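ADP-dependent (S)-NAD(P)H-hydrate dehydratase (PDB 2R3B) probably catalyses the ADP-dependent dehydration of the S-form of hydrated NADH and NADPH, repairing these damaged cofactors and releasing AMP and phosphate. Local coordinates at residues Gly85-Arg90 / Ala94-Phe99; Val103-Val108 / Gln128-Met133; Asn191-Gln196 / Gly216-Asn221; Ala246-Thr251 / Thr287-Tyr292. One frame throughout, in Å; residues are numbered along the deposited sequence. Where two conformers were deposited one is given.

Contact 1: residues Gly85-Arg90 / Ala94-Phe99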
loop_
_atom_site.group_PDB
_atom_site.type_symbol
_atom_site.label_atom_id
_atom_site.label_comp_id
_atom_site.label_asym_id
_atom_site.label_seq_id
_atom_site.Cartn_x
_atom_site.Cartn_y
_atom_site.Cartn_z
ATOM N N GLY B 85 -7.256 2.355 9.294
ATOM C CA GLY B 85 -6.450 2.980 8.219
ATOM C C GLY B 85 -5.657 1.932 7.442
ATOM O O GLY B 85 -5.830 1.789 6.237
ATOM N N PRO B 86 -4.753 1.210 8.114
ATOM C CA PRO B 86 -3.987 0.228 7.329
ATOM C C PRO B 86 -4.860 -0.854 6.723
ATOM O O PRO B 86 -4.528 -1.410 5.665
ATOM C CB PRO B 86 -2.970 -0.333 8.343
ATOM C CG PRO B 86 -3.441 0.103 9.645
ATOM C CD PRO B 86 -4.243 1.325 9.488
ATOM N N LEU B 87 -5.967 -1.177 7.389
ATOM C CA LEU B 87 -6.886 -2.171 6.850
ATOM C C LEU B 87 -7.462 -1.689 5.508
ATOM O O LEU B 87 -7.476 -2.433 4.522
ATOM C CB LEU B 87 -8.004 -2.496 7.864
ATOM C CG LEU B 87 -8.904 -3.717 7.525
ATOM C CD1 LEU B 87 -9.411 -4.384 8.812
ATOM C CD2 LEU B 87 -10.073 -3.330 6.661
ATOM N N HIS B 88 -7.933 -0.453 5.457
ATOM C CA HIS B 88 -8.446 0.089 4.214
ATOM C C HIS B 88 -7.390 0.354 3.164
ATOM O O HIS B 88 -7.701 0.329 1.968
ATOM C CB HIS B 88 -9.251 1.368 4.454
ATOM C CG HIS B 88 -10.676 1.123 4.859
ATOM N ND1 HIS B 88 -11.414 2.058 5.560
ATOM C CD2 HIS B 88 -11.507 0.078 4.624
ATOM C CE1 HIS B 88 -12.635 1.577 5.760
ATOM N NE2 HIS B 88 -12.716 0.378 5.198
ATOM N N ALA B 89 -6.166 0.649 3.571
ATOM C CA ALA B 89 -5.069 0.781 2.575
ATOM C C ALA B 89 -4.892 -0.550 1.820
ATOM O O ALA B 89 -4.528 -0.547 0.656
ATOM C CB ALA B 89 -3.748 1.160 3.264
ATOM N N ARG B 90 -5.076 -1.670 2.502
ATOM C CA ARG B 90 -4.885 -2.989 1.889
ATOM C C ARG B 90 -6.167 -3.609 1.316
ATOM O O ARG B 90 -6.135 -4.371 0.332
ATOM C CB ARG B 90 -4.271 -3.945 2.922
ATOM C CG ARG B 90 -2.877 -3.552 3.421
ATOM C CD ARG B 90 -2.296 -4.579 4.368
ATOM N NE ARG B 90 -2.153 -5.836 3.637
ATOM C CZ ARG B 90 -1.150 -6.151 2.826
ATOM N NH1 ARG B 90 -0.111 -5.360 2.701
ATOM N NH2 ARG B 90 -1.182 -7.284 2.150
ATOM N N ALA B 94 -13.598 -3.900 2.604
ATOM C CA ALA B 94 -14.093 -4.206 3.937
ATOM C C ALA B 94 -14.736 -2.997 4.570
ATOM O O ALA B 94 -14.198 -1.872 4.474
ATOM C CB ALA B 94 -12.939 -4.634 4.848
HETATM N N MSE B 95 -15.827 -3.224 5.286
HETATM C CA MSE B 95 -16.422 -2.179 6.120
HETATM C C MSE B 95 -15.831 -2.300 7.551
HETATM O O MSE B 95 -15.332 -3.386 7.941
HETATM C CB MSE B 95 -17.944 -2.284 6.017
HETATM C CG MSE B 95 -18.438 -2.164 4.509
HETATM SE SE MSE B 95 -20.275 -2.602 4.502
HETATM C CE MSE B 95 -20.034 -4.568 4.339
ATOM N N VAL B 96 -15.802 -1.200 8.303
ATOM C CA VAL B 96 -15.075 -1.178 9.587
ATOM C C VAL B 96 -15.919 -0.611 10.720
ATOM O O VAL B 96 -16.578 0.426 10.579
ATOM C CB VAL B 96 -13.731 -0.442 9.522
ATOM C CG1 VAL B 96 -12.725 -1.192 8.620
ATOM C CG2 VAL B 96 -13.885 1.026 9.070
ATOM N N VAL B 97 -15.844 -1.284 11.859
ATOM C CA VAL B 97 -16.547 -0.881 13.064
ATOM C C VAL B 97 -15.545 -0.985 14.207
ATOM O O VAL B 97 -14.797 -1.964 14.295
ATOM C CB VAL B 97 -17.767 -1.780 13.313
ATOM C CG1 VAL B 97 -18.492 -1.416 14.655
ATOM C CG2 VAL B 97 -18.745 -1.687 12.081
ATOM N N GLY B 98 -15.473 0.042 15.033
ATOM C CA GLY B 98 -14.587 0.007 16.218
ATOM C C GLY B 98 -15.178 -0.744 17.403
ATOM O O GLY B 98 -16.390 -0.916 17.547
ATOM N N PHE B 99 -14.314 -1.216 18.266
ATOM C CA PHE B 99 -14.745 -1.919 19.473
ATOM C C PHE B 99 -15.627 -1.081 20.385
ATOM O O PHE B 99 -16.435 -1.643 21.155
ATOM C CB PHE B 99 -13.537 -2.333 20.287
ATOM C CG PHE B 99 -12.737 -3.464 19.701
ATOM C CD1 PHE B 99 -13.341 -4.591 19.183
ATOM C CD2 PHE B 99 -11.367 -3.434 19.774
ATOM C CE1 PHE B 99 -12.575 -5.638 18.676
ATOM C CE2 PHE B 99 -10.613 -4.489 19.286
ATOM C CZ PHE B 99 -11.231 -5.569 18.729
#
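His-88, near the end of helix 84-90, reaches across to Ala-94 beside strand 95-97 and donates from NE2 to Ala-94 O across 2.8 Å. The bond is bent, 142° at the hydrogen, but the acceptor oxygen lies almost exactly in the imidazole plane, at the ring edge, while the donor is tilted 21° from the carbonyl plane. The same ring meets Val-96: CE1 comes within 3.6 Å of Val-96 CG2, an oblique approach, and the two side chains arrive from opposite directions. Beside the histidine, one residue earlier on the helix, Leu-87 supplies the apolar part. Its CG stands anti to the backbone N (chi1 -170°), which in the conformer described carries CD2 to within 3.6 Å of Ala-94 CB and 3.9 Å of Val-96 CG1. Val-96 CG1 thus lies between the imidazole and the leucine. The contact closes the beta-alpha-beta unit of strand 74-78, helix 84-90 and strand 95-97, one of the two outermost strands within this chain; Val-96 hydrogen-bonds through its backbone to a neighbouring subunit. Leu-87 also packs on Val-77 and Ile-61, whereas His-88 touches Gly-58 of a neighbouring subunit. The bond is consistent with a proton on NE2, and one directional bond inside a buried apolar patch fixes how the ring is turned while giving a buried carbonyl oxygen a partner.

Contact 2: residues Val103-Val108 / Gln128-Met133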
loop_
_atom_site.group_PDB
_atom_site.type_symbol
_atom_site.label_atom_id
_atom_site.label_comp_id
_atom_site.label_asym_id
_atom_site.label_seq_id
_atom_site.Cartn_x
_atom_site.Cartn_y
_atom_site.Cartn_z
ATOM N N VAL B 103 -23.416 -0.218 19.798
ATOM C CA VAL B 103 -24.664 -0.447 19.084
ATOM C C VAL B 103 -24.420 -0.908 17.658
ATOM O O VAL B 103 -25.001 -1.884 17.197
ATOM C CB VAL B 103 -25.542 0.798 19.149
ATOM C CG1 VAL B 103 -26.825 0.598 18.292
ATOM C CG2 VAL B 103 -25.860 1.112 20.657
ATOM N N LEU B 104 -23.518 -0.228 16.975
ATOM C CA LEU B 104 -23.210 -0.576 15.580
ATOM C C LEU B 104 -22.597 -1.969 15.470
ATOM O O LEU B 104 -22.933 -2.742 14.576
ATOM C CB LEU B 104 -22.262 0.464 15.014
ATOM C CG LEU B 104 -21.935 0.270 13.529
ATOM C CD1 LEU B 104 -23.223 0.127 12.681
ATOM C CD2 LEU B 104 -21.084 1.457 13.061
ATOM N N LEU B 105 -21.721 -2.323 16.396
ATOM C CA LEU B 105 -21.104 -3.649 16.340
ATOM C C LEU B 105 -22.169 -4.738 16.589
ATOM O O LEU B 105 -22.201 -5.781 15.922
ATOM C CB LEU B 105 -19.922 -3.724 17.286
ATOM C CG LEU B 105 -19.996 -4.066 18.759
ATOM C CD1 LEU B 105 -20.220 -5.582 18.977
ATOM C CD2 LEU B 105 -18.673 -3.636 19.423
ATOM N N THR B 106 -23.111 -4.462 17.488
ATOM C CA THR B 106 -24.232 -5.360 17.702
ATOM C C THR B 106 -25.103 -5.505 16.459
ATOM O O THR B 106 -25.549 -6.592 16.130
ATOM C CB THR B 106 -25.033 -4.856 18.927
ATOM O OG1 THR B 106 -24.148 -4.869 20.074
ATOM C CG2 THR B 106 -26.282 -5.669 19.161
ATOM N N ASN B 107 -25.295 -4.420 15.729
ATOM C CA ASN B 107 -26.074 -4.424 14.515
ATOM C C ASN B 107 -25.434 -5.303 13.465
ATOM O O ASN B 107 -26.110 -6.127 12.830
ATOM C CB ASN B 107 -26.197 -2.997 14.003
ATOM C CG ASN B 107 -27.288 -2.800 13.001
ATOM O OD1 ASN B 107 -27.895 -3.738 12.468
ATOM N ND2 ASN B 107 -27.586 -1.539 12.768
ATOM N N VAL B 108 -24.139 -5.112 13.247
ATOM C CA VAL B 108 -23.451 -5.891 12.227
ATOM C C VAL B 108 -23.373 -7.367 12.597
ATOM O O VAL B 108 -23.508 -8.243 11.737
ATOM C CB VAL B 108 -22.071 -5.296 11.799
ATOM C CG1 VAL B 108 -22.225 -3.824 11.369
ATOM C CG2 VAL B 108 -21.021 -5.435 12.845
ATOM N N GLN B 128 -12.323 -9.847 26.353
ATOM C CA GLN B 128 -13.272 -10.636 27.121
ATOM C C GLN B 128 -14.677 -10.154 26.973
ATOM O O GLN B 128 -15.564 -10.950 26.786
ATOM C CB GLN B 128 -12.904 -10.651 28.607
ATOM C CG GLN B 128 -11.637 -11.368 28.896
ATOM C CD GLN B 128 -11.107 -11.029 30.272
ATOM O OE1 GLN B 128 -11.879 -10.963 31.232
ATOM N NE2 GLN B 128 -9.808 -10.817 30.381
ATOM N N GLN B 129 -14.891 -8.842 27.052
ATOM C CA GLN B 129 -16.225 -8.298 26.905
ATOM C C GLN B 129 -16.814 -8.548 25.541
ATOM O O GLN B 129 -17.960 -8.955 25.431
ATOM C CB GLN B 129 -16.230 -6.776 27.153
ATOM C CG GLN B 129 -17.598 -6.147 26.955
ATOM C CD GLN B 129 -17.679 -4.722 27.522
ATOM O OE1 GLN B 129 -16.764 -3.931 27.346
ATOM N NE2 GLN B 129 -18.770 -4.410 28.208
ATOM N N ILE B 130 -16.041 -8.271 24.490
ATOM C CA ILE B 130 -16.522 -8.493 23.121
ATOM C C ILE B 130 -16.886 -9.971 22.888
ATOM O O ILE B 130 -17.940 -10.285 22.310
ATOM C CB ILE B 130 -15.484 -8.047 22.061
ATOM C CG1 ILE B 130 -15.139 -6.553 22.185
ATOM C CG2 ILE B 130 -16.062 -8.266 20.640
ATOM C CD1 ILE B 130 -16.230 -5.616 21.631
ATOM N N LEU B 131 -16.036 -10.881 23.346
ATOM C CA LEU B 131 -16.362 -12.325 23.234
ATOM C C LEU B 131 -17.686 -12.661 23.938
ATOM O O LEU B 131 -18.539 -13.332 23.378
ATOM C CB LEU B 131 -15.240 -13.194 23.814
ATOM C CG LEU B 131 -15.480 -14.707 23.792
ATOM C CD1 LEU B 131 -15.673 -15.190 22.373
ATOM C CD2 LEU B 131 -14.327 -15.449 24.455
ATOM N N LYS B 132 -17.863 -12.192 25.167
ATOM C CA LYS B 132 -19.136 -12.450 25.854
ATOM C C LYS B 132 -20.330 -11.890 25.088
ATOM O O LYS B 132 -21.350 -12.545 25.016
ATOM C CB LYS B 132 -19.163 -11.805 27.224
ATOM C CG LYS B 132 -18.237 -12.382 28.228
ATOM C CD LYS B 132 -18.513 -11.700 29.562
ATOM C CE LYS B 132 -17.347 -11.649 30.472
ATOM N NZ LYS B 132 -17.769 -10.778 31.628
HETATM N N MSE B 133 -20.210 -10.658 24.567
HETATM C CA MSE B 133 -21.310 -10.051 23.816
HETATM C C MSE B 133 -21.638 -10.917 22.624
HETATM O O MSE B 133 -22.791 -11.200 22.361
HETATM C CB MSE B 133 -20.977 -8.610 23.385
HETATM C CG MSE B 133 -20.896 -7.637 24.542
HETATM SE SE MSE B 133 -20.345 -5.856 23.983
HETATM C CE MSE B 133 -21.624 -5.575 22.735
#
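Leu-105 spreads its two methyls over two residues of helix 125-137: CD2 lies 3.8 Å from Ile-130 CD1, and CD1 lies 4.0 Å from Met-133 CE. Its CG sits between the backbone N and the carbonyl carbon (chi1 86°), an uncommon choice in a helix, with one methyl left facing each partner. Ile-130 meets it with the far end of its longer branch, the two side chains crossing obliquely. Met-133, a selenomethionine with two deposited conformers, runs extended and then bends at its last torsion (chi3 55°); in the conformer described its side chain crosses that of Leu-105 at about a right angle, bringing CE to CD1. The same methyl comes 3.7 Å from Thr-106 OG1, a hydroxyl hydrogen-bonded to Thr-102 O one turn back. The helix axes stay 12.0 Å apart at a crossing angle of -41°, so long side chains bridge the gap. Toward the sheet Leu-105 rests on Val-97 and Ile-78, and Ile-130 touches Phe-99. Neighbouring helices packed against the parallel part of a mixed sheet and connected through strand 114-117 are typical of the layered alpha-beta core of the ribokinase-like fold.

Contact 3: residues Asn191-Gln196 / Gly216-Asn221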
loop_
_atom_site.group_PDB
_atom_site.type_symbol
_atom_site.label_atom_id
_atom_site.label_comp_id
_atom_site.label_asym_id
_atom_site.label_seq_id
_atom_site.Cartn_x
_atom_site.Cartn_y
_atom_site.Cartn_z
ATOM N N ASN B 191 -9.610 -39.924 21.546
ATOM C CA ASN B 191 -9.773 -38.907 22.597
ATOM C C ASN B 191 -10.213 -37.570 22.009
ATOM O O ASN B 191 -11.141 -36.941 22.518
ATOM C CB ASN B 191 -8.475 -38.699 23.371
ATOM C CG ASN B 191 -8.136 -39.875 24.290
ATOM O OD1 ASN B 191 -8.991 -40.690 24.601
ATOM N ND2 ASN B 191 -6.876 -39.961 24.708
ATOM N N ASN B 192 -9.558 -37.158 20.924
ATOM C CA ASN B 192 -9.955 -35.943 20.198
ATOM C C ASN B 192 -11.405 -36.005 19.784
ATOM O O ASN B 192 -12.165 -35.073 20.002
ATOM C CB ASN B 192 -9.072 -35.711 18.952
ATOM C CG ASN B 192 -7.652 -35.286 19.287
ATOM O OD1 ASN B 192 -7.342 -34.861 20.406
ATOM N ND2 ASN B 192 -6.774 -35.400 18.300
ATOM N N GLN B 193 -11.826 -37.119 19.214
ATOM C CA GLN B 193 -13.220 -37.263 18.794
ATOM C C GLN B 193 -14.202 -37.203 19.963
ATOM O O GLN B 193 -15.297 -36.616 19.868
ATOM C CB GLN B 193 -13.406 -38.569 18.026
ATOM C CG GLN B 193 -14.782 -38.755 17.448
ATOM C CD GLN B 193 -15.068 -37.821 16.302
ATOM O OE1 GLN B 193 -15.806 -36.836 16.443
ATOM N NE2 GLN B 193 -14.487 -38.111 15.168
ATOM N N ARG B 194 -13.831 -37.823 21.067
ATOM C CA ARG B 194 -14.700 -37.825 22.238
ATOM C C ARG B 194 -14.899 -36.403 22.759
ATOM O O ARG B 194 -15.989 -36.026 23.199
ATOM C CB ARG B 194 -14.071 -38.684 23.321
ATOM C CG ARG B 194 -14.975 -38.909 24.526
ATOM C CD ARG B 194 -14.456 -40.037 25.433
ATOM N NE ARG B 194 -14.070 -41.224 24.662
ATOM C CZ ARG B 194 -12.822 -41.659 24.492
ATOM N NH1 ARG B 194 -11.795 -41.029 25.046
ATOM N NH2 ARG B 194 -12.596 -42.742 23.755
ATOM N N GLN B 195 -13.833 -35.619 22.719
ATOM C CA GLN B 195 -13.881 -34.263 23.261
ATOM C C GLN B 195 -14.594 -33.334 22.273
ATOM O O GLN B 195 -15.307 -32.412 22.684
ATOM C CB GLN B 195 -12.486 -33.772 23.630
ATOM C CG GLN B 195 -11.880 -34.439 24.847
ATOM C CD GLN B 195 -12.807 -34.381 26.033
ATOM O OE1 GLN B 195 -13.253 -33.301 26.433
ATOM N NE2 GLN B 195 -13.144 -35.547 26.581
ATOM N N GLN B 196 -14.457 -33.597 20.975
ATOM C CA GLN B 196 -15.347 -32.961 20.003
ATOM C C GLN B 196 -16.806 -33.223 20.331
ATOM O O GLN B 196 -17.632 -32.316 20.291
ATOM C CB GLN B 196 -15.100 -33.452 18.582
ATOM C CG GLN B 196 -16.063 -32.850 17.555
ATOM C CD GLN B 196 -17.388 -33.549 17.462
ATOM O OE1 GLN B 196 -17.471 -34.773 17.661
ATOM N NE2 GLN B 196 -18.448 -32.789 17.131
ATOM N N GLY B 216 -19.462 -36.454 11.889
ATOM C CA GLY B 216 -19.184 -37.514 10.913
ATOM C C GLY B 216 -17.768 -38.037 10.996
ATOM O O GLY B 216 -17.100 -37.830 12.006
ATOM N N GLU B 217 -17.326 -38.766 9.964
ATOM C CA GLU B 217 -15.958 -39.283 9.903
ATOM C C GLU B 217 -15.025 -38.099 9.768
ATOM O O GLU B 217 -15.268 -37.245 8.917
ATOM C CB GLU B 217 -15.715 -40.208 8.690
ATOM C CG GLU B 217 -16.235 -41.625 8.918
ATOM C CD GLU B 217 -15.766 -42.646 7.863
ATOM O OE1 GLU B 217 -15.353 -42.235 6.743
ATOM O OE2 GLU B 217 -15.824 -43.862 8.182
ATOM N N PRO B 218 -13.951 -38.080 10.552
ATOM C CA PRO B 218 -13.041 -36.946 10.495
ATOM C C PRO B 218 -12.353 -36.822 9.146
ATOM O O PRO B 218 -12.179 -37.808 8.436
ATOM C CB PRO B 218 -12.011 -37.258 11.567
ATOM C CG PRO B 218 -12.111 -38.754 11.794
ATOM C CD PRO B 218 -13.519 -39.093 11.523
ATOM N N PHE B 219 -11.943 -35.598 8.818
ATOM C CA PHE B 219 -11.187 -35.322 7.613
ATOM C C PHE B 219 -9.746 -35.097 8.027
ATOM O O PHE B 219 -9.478 -34.392 9.001
ATOM C CB PHE B 219 -11.653 -34.035 6.949
ATOM C CG PHE B 219 -13.102 -34.024 6.557
ATOM C CD1 PHE B 219 -13.502 -34.459 5.314
ATOM C CD2 PHE B 219 -14.051 -33.516 7.416
ATOM C CE1 PHE B 219 -14.838 -34.410 4.941
ATOM C CE2 PHE B 219 -15.382 -33.471 7.044
ATOM C CZ PHE B 219 -15.769 -33.921 5.806
ATOM N N GLN B 220 -8.829 -35.630 7.235
ATOM C CA GLN B 220 -7.405 -35.511 7.473
ATOM C C GLN B 220 -6.774 -34.753 6.326
ATOM O O GLN B 220 -6.791 -35.230 5.206
ATOM C CB GLN B 220 -6.770 -36.893 7.543
ATOM C CG GLN B 220 -5.268 -36.840 7.746
ATOM C CD GLN B 220 -4.896 -36.103 9.007
ATOM O OE1 GLN B 220 -5.172 -36.556 10.116
ATOM N NE2 GLN B 220 -4.284 -34.948 8.848
ATOM N N ASN B 221 -6.233 -33.560 6.597
ATOM C CA ASN B 221 -5.590 -32.812 5.533
ATOM C C ASN B 221 -4.268 -33.480 5.150
ATOM O O ASN B 221 -3.610 -34.114 5.975
ATOM C CB ASN B 221 -5.352 -31.371 5.941
ATOM C CG ASN B 221 -4.974 -30.501 4.778
ATOM O OD1 ASN B 221 -5.393 -30.728 3.635
ATOM N ND2 ASN B 221 -4.223 -29.472 5.060
#
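The amide end of Gln-193, on helix 189-199, meets the proline ring of Pro-218 at CD, the two side chains crossing at about a right angle, and one residue further on the Phe-219 ring has Glu-217 O over one face, offset toward its rim. Phe-219 also meets the ring of His-214, the planes nearly parallel. The glutamine atom modelled as NE2 lies 3.9 Å from Pro-218 CD, and it stands 4.1 Å from Gly-216 O; the amide is probably turned over, so the assignment of its N and O is uncertain. The glutamine gets to the proline by setting CG anti to its backbone N (chi1 -175°) and then bending at the second torsion (chi2 70°). Helix 189-199 here packs beside the antiparallel part of the mixed sheet, where strands 202-205, 211-213 and 219-220 follow one another as a meander in the ribokinase-like fold. Phe-213 of strand 211-213 is touched from both segments, by Gln-193, Gln-196 and Pro-218. Phe-219 itself packs on helix 252-269. Each segment also has a polar brace of its own. Arg-194 NH1 donates to Asn-191 OD1 at 2.9 Å, with the oxygen somewhat tilted from the guanidinium plane. At the end of segment 216-221, Gln-220 NE2 donates to Asn-221 O at 3.1 Å in a nearly straight bond (174°), lying in both the amide and the carbonyl planes and using a lone pair; it also donates to Arg-209 O. Gln-220 OE1 is bonded to Thr-211 OG1, which ties the same amide to the neighbouring strand.

Contact 4: residues Ala246-Thr251 / Thr287-Tyr292. With EDO (1,2-ethanediol), chain P.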
loop_
_atom_site.group_PDB
_atom_site.type_symbol
_atom_site.label_atom_id
_atom_site.label_comp_id
_atom_site.label_asym_id
_atom_site.label_seq_id
_atom_site.Cartn_x
_atom_site.Cartn_y
_atom_site.Cartn_z
ATOM N N ALA B 246 -19.572 -18.617 4.177
ATOM C CA ALA B 246 -20.443 -17.550 3.709
ATOM C C ALA B 246 -21.123 -17.884 2.387
ATOM O O ALA B 246 -22.249 -17.453 2.166
ATOM C CB ALA B 246 -19.675 -16.237 3.579
ATOM N N GLN B 247 -20.461 -18.702 1.562
ATOM C CA GLN B 247 -20.839 -18.902 0.170
ATOM C C GLN B 247 -21.353 -20.293 -0.164
ATOM O O GLN B 247 -22.122 -20.442 -1.110
ATOM C CB GLN B 247 -19.595 -18.769 -0.698
ATOM C CG GLN B 247 -19.027 -17.473 -0.815
ATOM C CD GLN B 247 -17.763 -17.594 -1.596
ATOM O OE1 GLN B 247 -17.803 -17.682 -2.824
ATOM N NE2 GLN B 247 -16.629 -17.608 -0.896
ATOM N N PHE B 248 -20.866 -21.310 0.542
ATOM C CA PHE B 248 -21.029 -22.690 0.091
ATOM C C PHE B 248 -21.969 -23.450 1.014
ATOM O O PHE B 248 -22.521 -22.876 1.946
ATOM C CB PHE B 248 -19.651 -23.341 -0.041
ATOM C CG PHE B 248 -18.752 -22.669 -1.046
ATOM C CD1 PHE B 248 -19.195 -22.411 -2.324
ATOM C CD2 PHE B 248 -17.436 -22.303 -0.705
ATOM C CE1 PHE B 248 -18.384 -21.792 -3.247
ATOM C CE2 PHE B 248 -16.611 -21.672 -1.623
ATOM C CZ PHE B 248 -17.054 -21.420 -2.874
ATOM N N LYS B 249 -22.176 -24.730 0.755
ATOM C CA LYS B 249 -23.169 -25.483 1.492
ATOM C C LYS B 249 -22.813 -25.555 2.966
ATOM O O LYS B 249 -21.648 -25.620 3.336
ATOM C CB LYS B 249 -23.330 -26.894 0.906
ATOM C CG LYS B 249 -23.941 -26.835 -0.501
ATOM C CD LYS B 249 -24.491 -28.195 -1.017
ATOM N N PRO B 250 -23.821 -25.468 3.827
ATOM C CA PRO B 250 -23.587 -25.464 5.275
ATOM C C PRO B 250 -23.260 -26.838 5.862
ATOM O O PRO B 250 -23.919 -27.280 6.782
ATOM C CB PRO B 250 -24.904 -24.913 5.823
ATOM C CG PRO B 250 -25.925 -25.335 4.813
ATOM C CD PRO B 250 -25.247 -25.281 3.485
ATOM N N THR B 251 -22.233 -27.501 5.338
ATOM C CA THR B 251 -21.795 -28.790 5.834
ATOM C C THR B 251 -20.308 -28.732 6.162
ATOM O O THR B 251 -19.604 -27.833 5.707
ATOM C CB THR B 251 -22.059 -29.902 4.820
ATOM O OG1 THR B 251 -21.226 -29.726 3.686
ATOM C CG2 THR B 251 -23.499 -29.883 4.370
ATOM N N THR B 287 -7.678 -17.079 -8.476
ATOM C CA THR B 287 -7.207 -17.943 -9.581
ATOM C C THR B 287 -7.310 -19.420 -9.265
ATOM O O THR B 287 -7.750 -20.221 -10.093
ATOM C CB THR B 287 -5.819 -17.570 -10.054
ATOM O OG1 THR B 287 -4.909 -17.586 -8.951
ATOM C CG2 THR B 287 -5.840 -16.186 -10.634
ATOM N N TYR B 288 -6.970 -19.802 -8.038
ATOM C CA TYR B 288 -7.122 -21.197 -7.653
ATOM C C TYR B 288 -8.572 -21.656 -7.610
ATOM O O TYR B 288 -8.890 -22.753 -8.069
ATOM C CB TYR B 288 -6.477 -21.458 -6.284
ATOM C CG TYR B 288 -5.010 -21.788 -6.352
ATOM C CD1 TYR B 288 -4.075 -20.790 -6.571
ATOM C CD2 TYR B 288 -4.567 -23.110 -6.254
ATOM C CE1 TYR B 288 -2.711 -21.080 -6.626
ATOM C CE2 TYR B 288 -3.208 -23.414 -6.319
ATOM C CZ TYR B 288 -2.290 -22.386 -6.505
ATOM O OH TYR B 288 -0.923 -22.641 -6.575
HETATM N N MSE B 289 -9.459 -20.830 -7.048
HETATM C CA MSE B 289 -10.851 -21.225 -6.938
HETATM C C MSE B 289 -11.513 -21.372 -8.306
HETATM O O MSE B 289 -12.334 -22.256 -8.491
HETATM C CB MSE B 289 -11.629 -20.263 -6.047
HETATM C CG MSE B 289 -11.150 -20.329 -4.603
HETATM SE SE MSE B 289 -12.048 -19.102 -3.434
HETATM C CE MSE B 289 -13.737 -19.872 -3.494
ATOM N N LYS B 290 -11.121 -20.535 -9.266
ATOM C CA LYS B 290 -11.646 -20.636 -10.614
ATOM C C LYS B 290 -11.318 -22.006 -11.229
ATOM O O LYS B 290 -12.138 -22.593 -11.923
ATOM C CB LYS B 290 -11.059 -19.509 -11.475
ATOM C CG LYS B 290 -11.689 -19.414 -12.874
ATOM C CD LYS B 290 -13.138 -18.944 -12.817
ATOM C CE LYS B 290 -13.771 -19.020 -14.195
ATOM N NZ LYS B 290 -15.115 -18.422 -14.115
ATOM N N LYS B 291 -10.130 -22.506 -10.942
ATOM C CA LYS B 291 -9.650 -23.752 -11.538
ATOM C C LYS B 291 -10.502 -24.932 -11.064
ATOM O O LYS B 291 -10.793 -25.823 -11.843
ATOM C CB LYS B 291 -8.158 -23.962 -11.221
ATOM C CG LYS B 291 -7.698 -25.435 -11.305
ATOM C CD LYS B 291 -6.221 -25.569 -11.629
ATOM C CE LYS B 291 -5.671 -26.985 -11.318
ATOM N NZ LYS B 291 -6.709 -28.062 -11.273
ATOM N N TYR B 292 -10.925 -24.919 -9.796
ATOM C CA TYR B 292 -11.744 -26.008 -9.211
ATOM C C TYR B 292 -13.243 -25.824 -9.272
ATOM O O TYR B 292 -14.006 -26.779 -9.030
ATOM C CB TYR B 292 -11.288 -26.307 -7.784
ATOM C CG TYR B 292 -9.853 -26.733 -7.829
ATOM C CD1 TYR B 292 -9.520 -28.010 -8.243
ATOM C CD2 TYR B 292 -8.815 -25.835 -7.593
ATOM C CE1 TYR B 292 -8.203 -28.393 -8.386
ATOM C CE2 TYR B 292 -7.487 -26.219 -7.704
ATOM C CZ TYR B 292 -7.185 -27.501 -8.110
ATOM O OH TYR B 292 -5.883 -27.925 -8.250
HETATM C C1 EDO P . -24.203 -27.596 11.481
HETATM O O1 EDO P . -25.316 -27.302 10.622
HETATM C C2 EDO P . -23.515 -28.893 11.076
HETATM O O2 EDO P . -23.328 -28.975 9.653
#
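A single methyl carries nearly the whole contact: Met-289 CE, the end of a selenomethionine side chain, touches the edge of the Phe-248 ring while the nearest CA atoms stay 12.5 Å apart, between Phe-248 and Met-289. In the ribokinase-like alpha-beta fold this joins the loop leaving helix 233-247 to the last turns of helix 278-292. The methyl lies near the ring plane, 3.7 Å from Phe-248 CZ and 3.9 Å from Phe-248 CE2. It gets there because the methionine chain is extended through chi2 and then bends at its last torsion (chi3 67°). One face of the phenylalanine is covered from within its own segment, where Gln-247 CB sits 3.9 Å above the plane over the centre of the ring. Phe-244 makes an edge-to-face ring contact with Phe-248, and Tyr-274 of a neighbouring subunit packs against it too. Met-289 rests in turn on Leu-261 and Ile-32. The Gln-247 amide passes 4.5 Å from Met-289 CE at NE2, but its polar atoms are held by Ser-70 O, Gly-243 O and Arg-35. Beyond Phe-248 the chain makes an inverse gamma turn centred on Pro-250, closed by a weak bond of 2.8 Å from Thr-251 N to Lys-249 O. At that turn Pro-250 O accepts a weak hydrogen bond of 3.4 Å from O2 of a 1,2-ethanediol, probably left from the crystallisation liquor.

From the N terminus the four contacts follow one another in series, each closing before the next opens; none nests or crosses. Contact 1 closes a tight turn of three residues between helix 84-90 and strand 95-97, outermost within this chain. Contact 2 follows at once, spanning 19 residues through strand 114-117, and touches contact 1 where Val-97 and Phe-99 meet Leu-104, Leu-105 and Ile-130. Contact 3 closes another 19-residue loop toward the other end of the same sheet, its centre about 36 Å from that of contact 1 and across the chain's centre. Contact 4 spans 35 mostly helical residues, linking the end of helix 233-247 and the loop after it to helix 278-292; contacts 1, 2 and 4 also reach a neighbouring subunit.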